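PDB 2I6H: hypothetical protein Atu0120 from Agrobacterium tumefaciens, which is of unknown function but belongs to the DUF924 family of bacterial proteins and folds as an all-helical chain. Local coordinates for residues D36-A41 with A51-H56; A32-F37 with D59-A64; F176-H181 with E189-E194; L89-P94 with Y136-H141. All blocks are in the same frame, centred on the assembly; numbering follows the deposited sequence. Where two conformers were deposited one is given.

Interaction 1: residues D36-A41 with A51-H56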
# COMPACT_ATOMS: atom_id res chain seq x y z
N ASP A 36 -1.70 14.73 16.61
CA ASP A 36 -2.98 14.16 17.14
C ASP A 36 -4.06 14.06 16.05
O ASP A 36 -4.76 13.06 15.92
CB ASP A 36 -3.50 15.05 18.27
CG ASP A 36 -2.79 14.80 19.59
OD1 ASP A 36 -1.96 13.86 19.66
OD2 ASP A 36 -3.08 15.56 20.53
N PHE A 37 -4.22 15.14 15.29
CA PHE A 37 -5.16 15.16 14.16
C PHE A 37 -4.84 14.01 13.15
O PHE A 37 -5.74 13.30 12.70
CB PHE A 37 -5.04 16.52 13.47
CG PHE A 37 -5.69 16.58 12.09
CD1 PHE A 37 -7.03 16.94 11.93
CD2 PHE A 37 -4.94 16.31 10.94
CE1 PHE A 37 -7.61 16.99 10.64
CE2 PHE A 37 -5.52 16.36 9.65
CZ PHE A 37 -6.84 16.70 9.51
N TRP A 38 -3.57 13.88 12.80
CA TRP A 38 -3.14 12.83 11.85
C TRP A 38 -3.44 11.42 12.40
O TRP A 38 -3.98 10.54 11.66
CB TRP A 38 -1.66 13.00 11.55
CG TRP A 38 -1.22 12.34 10.20
CD1 TRP A 38 -0.43 11.24 10.04
CD2 TRP A 38 -1.60 12.75 8.88
NE1 TRP A 38 -0.27 10.94 8.71
CE2 TRP A 38 -0.96 11.86 7.96
CE3 TRP A 38 -2.39 13.80 8.37
CZ2 TRP A 38 -1.12 11.96 6.58
CZ3 TRP A 38 -2.53 13.92 6.98
CH2 TRP A 38 -1.89 13.01 6.10
N LYS A 39 -3.08 11.19 13.66
CA LYS A 39 -3.29 9.86 14.27
C LYS A 39 -4.78 9.52 14.31
O LYS A 39 -5.21 8.41 13.96
CB LYS A 39 -2.66 9.83 15.66
CG LYS A 39 -1.09 9.85 15.64
CD LYS A 39 -0.62 9.78 17.12
CE LYS A 39 0.87 9.84 17.31
NZ LYS A 39 1.32 10.03 18.78
N LYS A 40 -5.59 10.51 14.67
CA LYS A 40 -7.05 10.31 14.77
C LYS A 40 -7.65 9.98 13.41
O LYS A 40 -8.48 9.06 13.31
CB LYS A 40 -7.70 11.54 15.37
CG LYS A 40 -9.18 11.32 15.74
CD LYS A 40 -9.70 12.59 16.46
CE LYS A 40 -11.06 12.34 17.08
NZ LYS A 40 -12.11 12.09 16.07
N ALA A 41 -7.21 10.69 12.36
CA ALA A 41 -7.68 10.45 10.99
C ALA A 41 -7.34 9.04 10.51
O ALA A 41 -8.22 8.33 10.01
CB ALA A 41 -7.11 11.52 10.02
N ALA A 51 -12.47 14.43 -0.20
CA ALA A 51 -12.51 15.90 -0.19
C ALA A 51 -12.87 16.49 1.18
O ALA A 51 -12.44 17.60 1.49
CB ALA A 51 -13.42 16.46 -1.29
N ALA A 52 -13.67 15.77 1.98
CA ALA A 52 -14.03 16.26 3.32
C ALA A 52 -12.76 16.31 4.18
O ALA A 52 -12.54 17.25 4.95
CB ALA A 52 -15.09 15.30 3.98
N PHE A 53 -11.92 15.28 4.06
CA PHE A 53 -10.68 15.27 4.82
C PHE A 53 -9.77 16.43 4.34
O PHE A 53 -9.17 17.13 5.16
CB PHE A 53 -9.96 13.92 4.68
CG PHE A 53 -8.62 13.89 5.40
CD1 PHE A 53 -8.56 13.96 6.80
CD2 PHE A 53 -7.44 13.87 4.66
CE1 PHE A 53 -7.31 13.97 7.46
CE2 PHE A 53 -6.19 13.86 5.31
CZ PHE A 53 -6.13 13.92 6.71
N ASP A 54 -9.73 16.66 3.02
CA ASP A 54 -8.90 17.76 2.50
C ASP A 54 -9.36 19.08 3.14
O ASP A 54 -8.55 19.90 3.61
CB ASP A 54 -9.04 17.86 0.98
CG ASP A 54 -8.48 16.63 0.24
OD1 ASP A 54 -7.72 15.84 0.83
OD2 ASP A 54 -8.80 16.47 -0.95
N ASN A 55 -10.68 19.27 3.14
CA ASN A 55 -11.33 20.47 3.72
C ASN A 55 -10.95 20.62 5.19
O ASN A 55 -10.62 21.71 5.68
CB ASN A 55 -12.86 20.33 3.66
CG ASN A 55 -13.47 21.00 2.45
OD1 ASN A 55 -12.99 20.85 1.34
ND2 ASN A 55 -14.57 21.71 2.66
N HIS A 56 -11.07 19.51 5.90
CA HIS A 56 -10.83 19.50 7.30
C HIS A 56 -9.35 19.88 7.63
O HIS A 56 -9.08 20.70 8.52
CB HIS A 56 -11.21 18.10 7.81
CG HIS A 56 -11.15 17.93 9.29
ND1 HIS A 56 -11.26 16.70 9.90
CD2 HIS A 56 -11.00 18.84 10.29
CE1 HIS A 56 -11.19 16.85 11.21
NE2 HIS A 56 -11.01 18.14 11.47

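Interaction 2: residues A32-F37 with D59-A64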
# COMPACT_ATOMS: atom_id res chain seq x y z
N ALA A 32 1.87 19.25 18.42
CA ALA A 32 1.18 18.09 19.01
C ALA A 32 -0.24 17.96 18.44
O ALA A 32 -0.73 16.85 18.20
CB ALA A 32 1.15 18.20 20.53
N ASP A 33 -0.91 19.09 18.28
CA ASP A 33 -2.25 19.11 17.63
C ASP A 33 -2.21 18.50 16.25
O ASP A 33 -3.15 17.79 15.88
CB ASP A 33 -2.82 20.55 17.52
CG ASP A 33 -3.21 21.16 18.87
OD1 ASP A 33 -3.26 20.43 19.88
OD2 ASP A 33 -3.47 22.40 18.89
N ILE A 34 -1.19 18.83 15.44
CA ILE A 34 -1.12 18.33 14.06
C ILE A 34 -0.99 16.81 14.11
O ILE A 34 -1.70 16.07 13.39
CB ILE A 34 0.06 19.00 13.28
CG1 ILE A 34 -0.30 20.48 13.02
CG2 ILE A 34 0.40 18.22 12.02
CD1 ILE A 34 0.95 21.35 12.71
N VAL A 35 -0.08 16.34 14.96
CA VAL A 35 0.18 14.91 15.06
C VAL A 35 -1.07 14.18 15.57
O VAL A 35 -1.48 13.15 14.99
CB VAL A 35 1.44 14.61 15.91
CG1 VAL A 35 1.59 13.06 16.11
CG2 VAL A 35 2.72 15.19 15.20
N ASP A 36 -1.70 14.73 16.61
CA ASP A 36 -2.98 14.16 17.14
C ASP A 36 -4.06 14.06 16.05
O ASP A 36 -4.76 13.06 15.92
CB ASP A 36 -3.50 15.05 18.27
CG ASP A 36 -2.79 14.80 19.59
OD1 ASP A 36 -1.96 13.86 19.66
OD2 ASP A 36 -3.08 15.56 20.53
N PHE A 37 -4.22 15.14 15.29
CA PHE A 37 -5.16 15.16 14.16
C PHE A 37 -4.84 14.01 13.15
O PHE A 37 -5.74 13.30 12.70
CB PHE A 37 -5.04 16.52 13.47
CG PHE A 37 -5.69 16.58 12.09
CD1 PHE A 37 -7.03 16.94 11.93
CD2 PHE A 37 -4.94 16.31 10.94
CE1 PHE A 37 -7.61 16.99 10.64
CE2 PHE A 37 -5.52 16.36 9.65
CZ PHE A 37 -6.84 16.70 9.51
N ASP A 59 -8.90 23.58 6.96
CA ASP A 59 -9.52 24.39 8.01
C ASP A 59 -8.63 24.47 9.26
O ASP A 59 -8.47 25.56 9.83
CB ASP A 59 -10.92 23.85 8.36
CG ASP A 59 -11.63 24.68 9.43
OD1 ASP A 59 -11.61 25.92 9.37
OD2 ASP A 59 -12.26 24.07 10.33
N ARG A 60 -8.07 23.34 9.67
CA ARG A 60 -7.21 23.29 10.87
C ARG A 60 -5.85 23.98 10.66
O ARG A 60 -5.42 24.79 11.50
CB ARG A 60 -6.97 21.83 11.30
CG ARG A 60 -8.22 21.09 11.87
CD ARG A 60 -8.67 21.53 13.26
NE ARG A 60 -7.63 21.69 14.27
CZ ARG A 60 -7.19 20.76 15.12
NH1 ARG A 60 -7.67 19.52 15.12
NH2 ARG A 60 -6.25 21.09 16.01
N PHE A 61 -5.16 23.63 9.57
CA PHE A 61 -3.71 23.80 9.51
C PHE A 61 -3.15 24.61 8.34
O PHE A 61 -1.94 24.62 8.13
CB PHE A 61 -2.99 22.44 9.70
CG PHE A 61 -3.34 21.77 11.01
CD1 PHE A 61 -3.22 22.47 12.23
CD2 PHE A 61 -3.80 20.45 11.02
CE1 PHE A 61 -3.57 21.87 13.46
CE2 PHE A 61 -4.14 19.82 12.22
CZ PHE A 61 -4.03 20.53 13.46
N ARG A 62 -4.03 25.30 7.59
CA ARG A 62 -3.51 26.19 6.53
C ARG A 62 -2.48 27.17 7.10
O ARG A 62 -1.40 27.32 6.54
CB ARG A 62 -4.63 26.95 5.79
CG ARG A 62 -4.08 27.91 4.74
CD ARG A 62 -3.97 29.32 5.31
NE ARG A 62 -3.44 30.26 4.31
CZ ARG A 62 -2.58 31.24 4.56
NH1 ARG A 62 -2.14 31.99 3.54
NH2 ARG A 62 -2.17 31.50 5.81
N ASP A 63 -2.80 27.85 8.21
CA ASP A 63 -1.87 28.85 8.77
C ASP A 63 -0.53 28.22 9.17
O ASP A 63 0.53 28.80 8.93
CB ASP A 63 -2.49 29.59 9.97
CG ASP A 63 -3.54 30.59 9.53
OD1 ASP A 63 -3.63 30.90 8.31
OD2 ASP A 63 -4.31 31.04 10.41
N ALA A 64 -0.62 27.03 9.77
CA ALA A 64 0.57 26.28 10.17
C ALA A 64 1.43 25.96 8.95
O ALA A 64 2.68 26.09 9.02
CB ALA A 64 0.17 25.02 10.91
O HOH W 1 -5.66 17.93 16.97
O HOH W 2 -4.82 23.56 16.65

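Interaction 3: residues F176-H181 with E189-E194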
# COMPACT_ATOMS: atom_id res chain seq x y z
N PHE A 176 12.54 8.54 -16.50
CA PHE A 176 12.29 9.85 -17.12
C PHE A 176 13.09 11.00 -16.55
O PHE A 176 13.11 12.12 -17.13
CB PHE A 176 10.79 10.18 -17.05
CG PHE A 176 9.94 9.20 -17.78
CD1 PHE A 176 10.10 9.02 -19.17
CD2 PHE A 176 9.00 8.42 -17.09
CE1 PHE A 176 9.31 8.09 -19.87
CE2 PHE A 176 8.20 7.49 -17.79
CZ PHE A 176 8.36 7.33 -19.18
N GLY A 177 13.68 10.79 -15.37
CA GLY A 177 14.31 11.86 -14.60
C GLY A 177 13.33 12.80 -13.86
O GLY A 177 13.74 13.74 -13.17
N ARG A 178 12.04 12.49 -13.94
CA ARG A 178 10.97 13.32 -13.36
C ARG A 178 9.64 12.57 -13.45
O ARG A 178 9.56 11.49 -14.07
CB ARG A 178 10.89 14.64 -14.15
CG ARG A 178 10.46 14.46 -15.61
CD ARG A 178 10.66 15.76 -16.42
NE ARG A 178 10.14 15.63 -17.79
CZ ARG A 178 10.14 16.64 -18.67
NH1 ARG A 178 10.65 17.83 -18.34
NH2 ARG A 178 9.61 16.48 -19.86
N PHE A 179 8.58 13.16 -12.88
CA PHE A 179 7.25 12.58 -12.93
C PHE A 179 6.50 13.25 -14.06
O PHE A 179 6.11 14.43 -13.93
CB PHE A 179 6.52 12.79 -11.60
CG PHE A 179 7.12 12.01 -10.48
CD1 PHE A 179 6.94 10.62 -10.41
CD2 PHE A 179 7.87 12.65 -9.50
CE1 PHE A 179 7.53 9.88 -9.34
CE2 PHE A 179 8.44 11.94 -8.44
CZ PHE A 179 8.28 10.57 -8.35
N PRO A 180 6.30 12.53 -15.17
CA PRO A 180 5.61 13.10 -16.32
C PRO A 180 4.21 13.56 -16.02
O PRO A 180 3.74 14.49 -16.69
CB PRO A 180 5.57 11.93 -17.33
CG PRO A 180 6.77 11.17 -17.00
CD PRO A 180 6.75 11.16 -15.48
N HIS A 181 3.54 12.95 -15.02
CA HIS A 181 2.20 13.42 -14.62
C HIS A 181 2.19 14.90 -14.20
O HIS A 181 1.13 15.54 -14.22
CB HIS A 181 1.59 12.53 -13.53
CG HIS A 181 0.90 11.29 -14.06
ND1 HIS A 181 -0.28 11.34 -14.77
CD2 HIS A 181 1.23 9.98 -13.97
CE1 HIS A 181 -0.65 10.11 -15.09
NE2 HIS A 181 0.25 9.27 -14.62
N GLU A 189 7.55 20.52 -21.38
CA GLU A 189 7.29 19.84 -22.63
C GLU A 189 7.43 18.33 -22.45
O GLU A 189 8.47 17.84 -22.05
CB GLU A 189 8.25 20.34 -23.71
CG GLU A 189 8.14 21.84 -24.01
CD GLU A 189 9.02 22.26 -25.18
OE1 GLU A 189 8.81 21.74 -26.30
OE2 GLU A 189 9.93 23.10 -24.97
N THR A 190 6.35 17.63 -22.75
CA THR A 190 6.23 16.20 -22.61
C THR A 190 6.95 15.54 -23.77
O THR A 190 6.73 15.92 -24.93
CB THR A 190 4.74 15.84 -22.57
OG1 THR A 190 4.19 16.33 -21.33
CG2 THR A 190 4.50 14.36 -22.66
N THR A 191 7.83 14.60 -23.48
CA THR A 191 8.59 13.93 -24.56
C THR A 191 7.73 12.83 -25.18
O THR A 191 6.72 12.43 -24.60
CB THR A 191 9.89 13.30 -24.08
OG1 THR A 191 9.58 12.15 -23.28
CG2 THR A 191 10.77 14.30 -23.31
N PRO A 192 8.11 12.35 -26.39
CA PRO A 192 7.37 11.23 -27.01
C PRO A 192 7.19 10.01 -26.09
O PRO A 192 6.08 9.48 -25.98
CB PRO A 192 8.23 10.86 -28.23
CG PRO A 192 8.90 12.17 -28.61
CD PRO A 192 9.17 12.88 -27.28
N GLU A 193 8.26 9.58 -25.43
CA GLU A 193 8.17 8.42 -24.51
C GLU A 193 7.32 8.68 -23.27
O GLU A 193 6.57 7.81 -22.82
CB GLU A 193 9.56 7.87 -24.11
CG GLU A 193 10.68 8.93 -24.01
CD GLU A 193 11.23 9.34 -25.45
OE1 GLU A 193 11.73 8.41 -26.21
OE2 GLU A 193 11.17 10.58 -25.80
N GLU A 194 7.43 9.89 -22.72
CA GLU A 194 6.52 10.31 -21.66
C GLU A 194 5.07 10.33 -22.16
O GLU A 194 4.17 9.88 -21.46
CB GLU A 194 6.92 11.68 -21.15
CG GLU A 194 8.17 11.66 -20.29
CD GLU A 194 8.58 13.05 -19.83
OE1 GLU A 194 8.05 14.04 -20.40
OE2 GLU A 194 9.43 13.15 -18.92
O HOH W 3 11.97 12.63 -19.53
O HOH W 4 10.50 20.04 -20.51

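Interaction 4: residues L89-P94 with Y136-H141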
# COMPACT_ATOMS: atom_id res chain seq x y z
N LEU A 89 2.95 18.94 7.40
CA LEU A 89 2.67 20.27 6.83
C LEU A 89 3.29 20.53 5.44
O LEU A 89 2.69 21.25 4.61
CB LEU A 89 3.19 21.33 7.77
CG LEU A 89 2.43 21.43 9.10
CD1 LEU A 89 3.15 22.45 9.96
CD2 LEU A 89 0.93 21.86 8.84
N LEU A 90 4.49 19.99 5.20
CA LEU A 90 5.27 20.40 4.02
C LEU A 90 5.27 19.39 2.87
O LEU A 90 5.52 19.77 1.71
CB LEU A 90 6.70 20.78 4.39
CG LEU A 90 6.80 21.99 5.33
CD1 LEU A 90 8.21 22.12 5.82
CD2 LEU A 90 6.30 23.29 4.62
N ASP A 91 4.93 18.14 3.19
CA ASP A 91 4.83 17.08 2.20
C ASP A 91 3.38 16.59 2.00
O ASP A 91 2.97 16.37 0.85
CB ASP A 91 5.73 15.89 2.62
CG ASP A 91 5.69 14.74 1.59
OD1 ASP A 91 6.33 14.85 0.51
OD2 ASP A 91 4.97 13.75 1.87
N GLN A 92 2.64 16.41 3.09
CA GLN A 92 1.26 15.91 2.96
C GLN A 92 0.22 16.99 2.67
O GLN A 92 -0.55 16.88 1.69
CB GLN A 92 0.87 15.10 4.20
CG GLN A 92 1.67 13.83 4.34
CD GLN A 92 1.35 12.87 3.23
OE1 GLN A 92 0.26 12.32 3.18
NE2 GLN A 92 2.31 12.68 2.29
N PHE A 93 0.21 18.01 3.51
CA PHE A 93 -0.76 19.13 3.37
C PHE A 93 -0.93 19.64 1.91
O PHE A 93 -2.07 19.76 1.43
CB PHE A 93 -0.39 20.28 4.33
CG PHE A 93 -1.40 21.41 4.33
CD1 PHE A 93 -2.41 21.46 5.33
CD2 PHE A 93 -1.36 22.41 3.34
CE1 PHE A 93 -3.37 22.51 5.34
CE2 PHE A 93 -2.30 23.46 3.35
CZ PHE A 93 -3.32 23.52 4.35
N PRO A 94 0.18 19.93 1.19
CA PRO A 94 0.04 20.44 -0.19
C PRO A 94 -0.66 19.46 -1.12
O PRO A 94 -1.43 19.87 -2.00
CB PRO A 94 1.50 20.62 -0.66
CG PRO A 94 2.31 20.72 0.57
CD PRO A 94 1.60 19.81 1.57
N TYR A 136 9.81 9.58 5.03
CA TYR A 136 10.47 9.01 3.82
C TYR A 136 9.79 9.48 2.54
O TYR A 136 10.41 9.56 1.46
CB TYR A 136 10.44 7.47 3.90
CG TYR A 136 11.02 6.91 5.20
CD1 TYR A 136 11.97 7.64 5.96
CD2 TYR A 136 10.66 5.62 5.62
CE1 TYR A 136 12.51 7.06 7.15
CE2 TYR A 136 11.18 5.05 6.79
CZ TYR A 136 12.10 5.77 7.54
OH TYR A 136 12.62 5.21 8.70
N LEU A 137 8.49 9.79 2.65
CA LEU A 137 7.73 10.21 1.48
C LEU A 137 8.35 11.42 0.73
O LEU A 137 8.27 11.47 -0.50
CB LEU A 137 6.24 10.45 1.83
CG LEU A 137 5.48 9.15 2.19
CD1 LEU A 137 4.08 9.52 2.66
CD2 LEU A 137 5.40 8.26 0.95
N PRO A 138 8.94 12.41 1.46
CA PRO A 138 9.59 13.52 0.73
C PRO A 138 10.65 12.99 -0.27
O PRO A 138 10.83 13.57 -1.33
CB PRO A 138 10.20 14.40 1.84
CG PRO A 138 9.26 14.19 3.00
CD PRO A 138 8.98 12.65 2.92
N PHE A 139 11.31 11.88 0.07
CA PHE A 139 12.32 11.32 -0.86
C PHE A 139 11.63 10.68 -2.08
O PHE A 139 12.09 10.88 -3.21
CB PHE A 139 13.26 10.38 -0.12
CG PHE A 139 14.01 11.06 1.00
CD1 PHE A 139 15.05 11.94 0.69
CD2 PHE A 139 13.61 10.88 2.33
CE1 PHE A 139 15.77 12.61 1.73
CE2 PHE A 139 14.30 11.56 3.37
CZ PHE A 139 15.38 12.42 3.06
N SER A 140 10.51 9.99 -1.86
CA SER A 140 9.73 9.44 -2.97
C SER A 140 9.18 10.54 -3.88
O SER A 140 8.93 10.32 -5.08
CB SER A 140 8.58 8.59 -2.42
OG SER A 140 9.08 7.33 -2.01
N HIS A 141 8.95 11.72 -3.32
CA HIS A 141 8.34 12.82 -4.07
C HIS A 141 9.32 13.71 -4.81
O HIS A 141 8.91 14.57 -5.57
CB HIS A 141 7.43 13.67 -3.13
CG HIS A 141 6.26 12.91 -2.59
ND1 HIS A 141 5.71 13.17 -1.36
CD2 HIS A 141 5.53 11.90 -3.13
CE1 HIS A 141 4.70 12.34 -1.15
NE2 HIS A 141 4.56 11.56 -2.21

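Interaction 1: residues D36-A41 with A51-H56
F37 and F53 meet rim to rim between two nearly antiparallel helix segments. Their planes differ by 14°, yet neither ring lies over the other. F37 CZ comes 3.4 Å from F53 CE1. A different part of the F37 rim serves H56. Here the pair is T-shaped: F37 CE1 points at the centre of one imidazole face, 3.6 Å above its plane, and the ring planes stand at 82°. F37 CG lies anti to the backbone N (chi1 166°), and F53 has the same turn, which sends each ring out across the gap between the helices.

W38 starts out pointing away from 51-56, but its six-membered ring swings back. Its CZ3 reaches the rim of F53 near the plane of that ring, 3.6 Å from F53 CZ. A41 adds its methyl, with CB 3.5 Å from F53 CE1. F53 therefore takes F37, W38 and A41 around its outer end. The two segment axes stay 12.7 Å apart, so the rings bridge a wide spacing.

Further rings extend the aromatic cluster. W46 stacks on W38, F134 meets W38 edge-to-face, and F57 touches both F37 and W38. The contact joins helix 29-41 to the start of helix 51-69. Its chemistry is apolar and aromatic, with H56 at the exposed margin, so shape and ring orientation hold these segments together rather than polar bonds between them.

Interaction 2: residues A32-F37 with D59-A64
The F61 ring is covered on both faces. I34 CG1 lies over the centre of one face, 3.5 Å from the centroid and 11° off the ring normal, a CH-pi contact. R60 CB, from the neighbouring residue, sits over the opposite face. At the edge, F61 meets F37. The rings are T-shaped, with planes at 85°, and the F61 edge is turned toward a face of F37. F61 CE2 comes 3.6 Å from F37 CG. F61 CG lies anti to its carbonyl carbon (chi1 -58°), which carries the ring across to I34 and F37 on helix 29-41.

The R60 chain bends at both its second and third torsions. This folds the guanidinium back, with F61 CZ under one of its faces. Its edge is used by two waters. One accepts from R60 NH1 and donates to D33 O at 2.7 Å. The other accepts from R60 NH2 and donates to D33 OD2, at 2.9 Å each. D33 OD2 and R60 NH2 themselves stay 4.2 Å apart, beyond a direct salt bridge.

Deeper in, I34 CD1 approaches A64 CB at 4.2 Å. L88 and L89 of helix 80-97 also touch I34, and L30 packs on F61 and A64. The contact thus ties helix 29-41 to the middle of helix 51-69, where the latter is kinked. Its chemistry is layered: a buried phenylalanine clamped on both faces, and a charged rim. There the waters carry the hydrogen bonding between D33 and R60, and the opposite charges probably add a longer-range attraction.

Interaction 3: residues F176-H181 with E189-E194
E194 OE1 accepts from both R178 NH2 at 2.9 Å and T191 N at 3.1 Å. N183 ND2 also donates to it. The other carboxylate oxygen takes R178 NE, with R178 NE to E194 OE2 at 2.8 Å. The arginine thus grips the glutamate side-on, one nitrogen to each oxygen. OE2 uses its syn lone pair; OE1 is met on the syn side, somewhat out of the carboxylate plane. Both bonds are nearly straight (165° and 167°), and the two flat groups are nearly coplanar. T191 N comes instead from above the carboxylate plane.

R178 NH2 has a second acceptor, E189 O, at 2.8 Å. That bond is more bent, at 137°. R178 reaches this point with an extended chain from CG to NE.

T191 is the N-cap of helix 192-199. Its OG1 accepts from E194 N at 3.2 Å, while E194 returns a bond to T191 N. The two form a capping box. The glutamate of the capping box is also the one held by R178, from the loop after helix 160-176.

The stem of E194 packs against two apolar groups. E194 CG lies 3.5 Å from F176 CD1 and 3.6 Å from P180 CG. A water donates to both F176 O and E194 OE2. The paired guanidinium would be expected to keep this buried carboxylate ionised. Y197 and L198 of the same C-terminal helix meet P180, and Y197 also touches F176.

Interaction 4: residues L89-P94 with Y136-H141
With D91 CG anti to the backbone N (chi1 -179°), the carboxylate extends from helix 80-97 toward the short helix 137-140. H141 turns its ring back to meet it, CG lying anti to the carbonyl carbon. H141 ND1 donates to D91 OD1 at 2.6 Å. The bond is nearly straight, at 168°. It uses the syn lone pair of OD1 and lies in the imidazole plane. D91 sits at the ring edge, and the two planes are nearly coplanar.

The other oxygen is held from its own helix. Q92 bends at chi2 and donates from NE2 to D91 OD2 at 2.9 Å. The acceptor lies in the amide plane of Q92, while the donor meets OD2 on the anti side, 30° out of the carboxylate plane.

L137 and P138 close in around this polar centre. L137 CB lies 3.5 Å from D91 OD2, and L137 CD1 lies 3.6 Å from Q92 NE2. The P138 ring packs alongside D91, with P138 CG 3.9 Å from D91 CG. The backbone also takes part: L137 O stands over one face of the imidazole, near its rim.

D91 belongs to the wider pi-type turn at 89-92. The contact lies close to the centre of the chain and joins helix 80-97 to the short helix 137-140 and the residue after it. R182 binds H141 O, and F134 touches Q92. D91 takes a short bond from H141 and a second from Q92, one on each oxygen. Together they give both oxygens a donor in this buried setting and would hold the carboxylate in place.

From the N terminus, helix 29-41 runs into interactions 1 and 2, both with helix 51-69. They nest: 36-41 with 51-56 closes the short connection inside the longer loop of 32-37 with 59-64, and they share D36 and F37. Helix 80-97 follows, and its 89-94 part reaches forward to 136-141 in interaction 4, closing a loop of 41 residues. It touches interaction 1 through W38 and Q92, and interaction 2 through I34 and L89. Interaction 3 comes last and closes a short loop near the C terminus. F179 packs on S140 and H141, linking it to interaction 4. Interactions 2 and 3 lie on opposite sides of the chain's centre.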